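PDB 4Y9V: particle-associated lyase from Acinetobacter bacteriophage AP22, which probably cleaves, as a tailspike lyase, the capsular polysaccharide of Acinetobacter baumannii, a saccharide of which it binds. Local coordinates for residues Thr438-Asn443 with Trp471-Asp476; Tyr482-Gly487 with Ser509-Ala514. All blocks are in the same frame, centred on the assembly; numbering follows the deposited sequence.

Contact 1: Thr438-Asn443 with Trp471-Asp476; sequences TIRQSN and WAWVED
Arg-440 reaches across from strand 438-441 to the neighbouring strand 472-476 and hooks Glu-475 O and Asp-476 O. Its NE and NH2 both point at Asp-476 O, the NH2 bond being the shorter at 2.8 Å and the straighter (159° at the hydrogen). NE also gives a bent bond to Glu-475 O at 3.2 Å. Both oxygens lie in the guanidinium plane, although NE approaches each from above its carbonyl plane. Bends at chi2 and chi3 (both -65°) fold the chain back over the partner strand, where Trp-473 CZ3 and CH2 lie over one face of the guanidinium, Arg-440 NH1 3.4 Å from Trp-473 CZ3. The two planes are 48° apart, so this is an oblique contact. Thr-438 CG2 packs beside the same ring at CE3, 3.9 Å away.

On the other side of the sheet Ile-439 meets Val-474, and the CB, CG and CD of Gln-441 lie against Asp-476 OD1, an oxygen held by a salt bridge to Arg-481, while OD2 accepts from Tyr-482 N. Beneath these side chains the backbones run parallel. Ile-439 bonds through N to Trp-473 O (3.0 Å) and through O to Glu-475 N, and Gln-441 N takes Glu-475 O from the face opposite to NE. Such in-register pairing of strands from successive coils is characteristic of the right-handed parallel beta-helix of pectin lyase-like proteins.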
# COMPACT_ATOMS: atom_id res chain seq x y z
N THR A 438 5.31 7.19 23.63
CA THR A 438 5.27 7.00 25.08
C THR A 438 4.13 6.03 25.42
O THR A 438 3.00 6.24 24.97
CB THR A 438 5.05 8.32 25.82
OG1 THR A 438 6.15 9.18 25.52
CG2 THR A 438 4.94 8.11 27.33
N ILE A 439 4.43 5.01 26.20
CA ILE A 439 3.43 4.12 26.79
C ILE A 439 3.57 4.27 28.32
O ILE A 439 4.68 4.09 28.84
CB ILE A 439 3.64 2.67 26.38
CG1 ILE A 439 3.68 2.48 24.84
CG2 ILE A 439 2.59 1.77 27.08
CD1 ILE A 439 2.33 2.75 24.16
N ARG A 440 2.46 4.55 29.01
CA ARG A 440 2.43 4.59 30.45
C ARG A 440 1.40 3.61 30.98
O ARG A 440 0.33 3.46 30.41
CB ARG A 440 2.10 5.96 31.01
CG ARG A 440 3.02 7.10 30.56
CD ARG A 440 4.44 6.98 31.05
NE ARG A 440 4.62 7.07 32.51
CZ ARG A 440 4.79 8.21 33.16
NH1 ARG A 440 4.67 9.38 32.58
NH2 ARG A 440 5.11 8.15 34.47
N GLN A 441 1.72 2.98 32.10
CA GLN A 441 0.71 2.30 32.92
C GLN A 441 -0.02 3.33 33.75
O GLN A 441 0.60 4.18 34.39
CB GLN A 441 1.36 1.21 33.77
CG GLN A 441 0.37 0.49 34.67
CD GLN A 441 1.00 -0.71 35.38
OE1 GLN A 441 1.99 -1.27 34.90
NE2 GLN A 441 0.40 -1.10 36.48
N SER A 442 -1.35 3.27 33.77
CA SER A 442 -2.13 4.16 34.61
C SER A 442 -1.87 3.88 36.09
O SER A 442 -1.79 2.75 36.52
CB SER A 442 -3.61 3.89 34.34
OG SER A 442 -4.39 4.73 35.15
N ASN A 443 -1.89 4.96 36.88
CA ASN A 443 -1.89 4.77 38.33
C ASN A 443 -3.12 4.03 38.79
O ASN A 443 -3.07 3.38 39.87
CB ASN A 443 -1.72 6.10 39.06
CG ASN A 443 -0.27 6.51 39.05
OD1 ASN A 443 0.61 5.66 39.29
ND2 ASN A 443 0.06 7.75 38.82
N TRP A 471 12.68 9.52 21.65
CA TRP A 471 11.98 8.72 20.65
C TRP A 471 11.06 7.69 21.30
O TRP A 471 9.90 7.58 20.89
CB TRP A 471 12.98 8.07 19.68
CG TRP A 471 13.49 9.04 18.64
CD1 TRP A 471 14.59 9.84 18.71
CD2 TRP A 471 12.86 9.31 17.40
NE1 TRP A 471 14.70 10.59 17.56
CE2 TRP A 471 13.65 10.29 16.72
CE3 TRP A 471 11.72 8.81 16.75
CZ2 TRP A 471 13.32 10.77 15.46
CZ3 TRP A 471 11.41 9.28 15.48
CH2 TRP A 471 12.19 10.26 14.85
N ALA A 472 11.54 6.92 22.27
CA ALA A 472 10.74 5.89 22.92
C ALA A 472 10.87 5.95 24.44
O ALA A 472 11.98 6.08 24.96
CB ALA A 472 11.17 4.49 22.46
N TRP A 473 9.73 5.78 25.12
CA TRP A 473 9.72 5.66 26.58
C TRP A 473 8.53 4.80 26.98
O TRP A 473 7.44 4.97 26.43
CB TRP A 473 9.64 7.01 27.25
CG TRP A 473 9.82 6.98 28.74
CD1 TRP A 473 10.70 6.24 29.47
CD2 TRP A 473 9.09 7.78 29.69
NE1 TRP A 473 10.58 6.52 30.80
CE2 TRP A 473 9.61 7.46 30.98
CE3 TRP A 473 8.06 8.73 29.59
CZ2 TRP A 473 9.12 8.08 32.14
CZ3 TRP A 473 7.58 9.33 30.73
CH2 TRP A 473 8.11 8.99 32.00
N VAL A 474 8.73 3.90 27.95
CA VAL A 474 7.69 3.05 28.53
C VAL A 474 7.92 3.07 30.03
O VAL A 474 9.02 2.77 30.47
CB VAL A 474 7.79 1.61 27.99
CG1 VAL A 474 6.74 0.73 28.65
CG2 VAL A 474 7.67 1.57 26.47
N GLU A 475 6.88 3.39 30.84
CA GLU A 475 7.09 3.47 32.27
C GLU A 475 5.75 3.43 33.02
O GLU A 475 4.70 3.84 32.49
CB GLU A 475 7.88 4.75 32.61
CG GLU A 475 8.40 4.82 34.08
CD GLU A 475 9.13 3.58 34.47
OE1 GLU A 475 10.35 3.49 34.20
OE2 GLU A 475 8.49 2.64 35.01
N ASP A 476 5.83 3.00 34.27
CA ASP A 476 4.67 3.05 35.16
C ASP A 476 4.26 4.51 35.40
O ASP A 476 5.04 5.43 35.22
CB ASP A 476 4.99 2.32 36.47
CG ASP A 476 3.76 1.96 37.30
OD1 ASP A 476 2.61 2.03 36.77
OD2 ASP A 476 3.95 1.61 38.50

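Contact 2: Tyr482-Gly487 with Ser509-Ala514; sequences YTVPIG and SQSTLA
The hydroxyls of Ser-511 and Thr-483 both stand anti to their own carbonyl carbons (chi1 -66° and -68°), which turns Ser-511 OG to Val-484 N and Thr-483 OG1 to Gln-510 NE2. Ser-511 OG accepts its hydrogen bond from Val-484 N at 2.8 Å. The same OG is hydrogen-bonded to Glu-475 of strand 470-476. Gln-510, with CG anti to its backbone N and an extended chain beyond, crosses Thr-483 at about a right angle. Its NE2 donates to Thr-483 OG1 (2.9 Å, 164° at the hydrogen), and the hydroxyl oxygen lies close to the amide plane.

A water bridges the backbones, donating to Val-484 O at 2.7 Å and to Ser-511 O at 2.8 Å. Beside it, Ile-486 CD1 rests on the turn, 3.4 Å from Ser-511 O and 4.0 Å from Thr-512 CG2. Thr-483 CG2 touches Ala-514 CB at 4.1 Å. Thr-512 OG1 accepts from Ser-509 N and is also hydrogen-bonded to Tyr-507 O, and Leu-513 N bonds to Ser-509 O, which keeps 509-514 coiled. A turn of 509-514, leading toward strand 518-531, is thus hydrogen-bonded to the chain entering strand 486-496 of the beta-helix.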
# COMPACT_ATOMS: atom_id res chain seq x y z
N TYR A 482 5.72 -0.03 40.00
CA TYR A 482 5.91 -1.29 39.33
C TYR A 482 6.87 -1.08 38.18
O TYR A 482 6.96 -0.00 37.58
CB TYR A 482 4.57 -1.85 38.75
CG TYR A 482 3.51 -1.98 39.80
CD1 TYR A 482 3.65 -2.87 40.86
CD2 TYR A 482 2.35 -1.20 39.79
CE1 TYR A 482 2.69 -3.00 41.85
CE2 TYR A 482 1.39 -1.29 40.77
CZ TYR A 482 1.57 -2.19 41.80
OH TYR A 482 0.67 -2.34 42.84
N THR A 483 7.53 -2.18 37.78
CA THR A 483 8.18 -2.24 36.47
C THR A 483 7.12 -2.62 35.45
O THR A 483 6.38 -3.60 35.64
CB THR A 483 9.31 -3.28 36.50
OG1 THR A 483 10.33 -2.74 37.36
CG2 THR A 483 9.88 -3.51 35.14
N VAL A 484 7.04 -1.86 34.36
CA VAL A 484 6.25 -2.28 33.20
C VAL A 484 7.12 -3.27 32.43
O VAL A 484 8.19 -2.87 31.99
CB VAL A 484 5.84 -1.10 32.32
CG1 VAL A 484 5.15 -1.61 31.07
CG2 VAL A 484 4.95 -0.13 33.11
N PRO A 485 6.75 -4.54 32.30
CA PRO A 485 7.61 -5.47 31.55
C PRO A 485 7.76 -5.02 30.13
O PRO A 485 6.77 -4.66 29.47
CB PRO A 485 6.83 -6.80 31.63
CG PRO A 485 5.93 -6.66 32.84
CD PRO A 485 5.51 -5.21 32.78
N ILE A 486 9.00 -5.06 29.61
CA ILE A 486 9.35 -4.70 28.25
C ILE A 486 10.10 -5.85 27.66
O ILE A 486 11.09 -6.32 28.26
CB ILE A 486 10.18 -3.39 28.21
CG1 ILE A 486 9.35 -2.20 28.73
CG2 ILE A 486 10.76 -3.15 26.84
CD1 ILE A 486 10.19 -1.01 29.08
N GLY A 487 9.71 -6.30 26.47
CA GLY A 487 10.47 -7.32 25.77
C GLY A 487 11.68 -6.71 25.09
O GLY A 487 12.83 -6.93 25.43
N SER A 509 14.77 5.01 32.54
CA SER A 509 14.10 4.98 33.84
C SER A 509 13.96 3.51 34.21
O SER A 509 14.35 2.62 33.48
CB SER A 509 12.76 5.74 33.79
OG SER A 509 11.87 5.15 32.86
N GLN A 510 13.34 3.26 35.38
CA GLN A 510 13.31 1.89 35.91
C GLN A 510 12.90 0.86 34.86
O GLN A 510 13.56 -0.18 34.73
CB GLN A 510 12.39 1.83 37.12
CG GLN A 510 12.26 0.43 37.68
CD GLN A 510 11.60 0.39 39.04
OE1 GLN A 510 11.92 1.19 39.91
NE2 GLN A 510 10.67 -0.55 39.25
N SER A 511 11.77 1.08 34.19
CA SER A 511 11.30 0.01 33.31
C SER A 511 12.19 -0.17 32.09
O SER A 511 12.41 -1.32 31.67
CB SER A 511 9.85 0.27 32.87
OG SER A 511 8.97 0.19 33.99
N THR A 512 12.69 0.90 31.49
CA THR A 512 13.52 0.75 30.31
C THR A 512 14.94 0.23 30.64
O THR A 512 15.63 -0.22 29.71
CB THR A 512 13.61 2.03 29.48
OG1 THR A 512 14.15 3.05 30.31
CG2 THR A 512 12.26 2.44 28.91
N LEU A 513 15.34 0.28 31.91
CA LEU A 513 16.65 -0.19 32.34
C LEU A 513 16.59 -1.52 33.06
O LEU A 513 17.63 -2.02 33.55
CB LEU A 513 17.29 0.88 33.22
CG LEU A 513 17.62 2.21 32.54
CD1 LEU A 513 18.07 3.23 33.54
CD2 LEU A 513 18.61 1.98 31.43
N ALA A 514 15.44 -2.14 33.18
CA ALA A 514 15.34 -3.38 33.95
C ALA A 514 16.13 -4.48 33.30
O ALA A 514 16.37 -4.49 32.10
CB ALA A 514 13.85 -3.76 34.09
O HOH W 1 10.82 -3.66 31.88

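In the fold
The two contacts adjoin, their centres about 9 Å apart, and follow each other along the chain: 438-443 with 471-476 closes before 482-487 with 509-514 opens. Glu-475 is the joint between them. Its OE1 lies 2.6 Å from Ser-509 OG and its OE2 2.7 Å from Ser-511 OG, both probable hydrogen bonds, while Trp-473 NE1 also bonds to Ser-509 OG. Val-484 packs on Val-474 and against Asp-476 N, so these two residues of strand 470-476 are covered by contact 2. None of the residues of either contact belongs to the glycan pocket, which includes Arg-166, Tyr-278 and His-337.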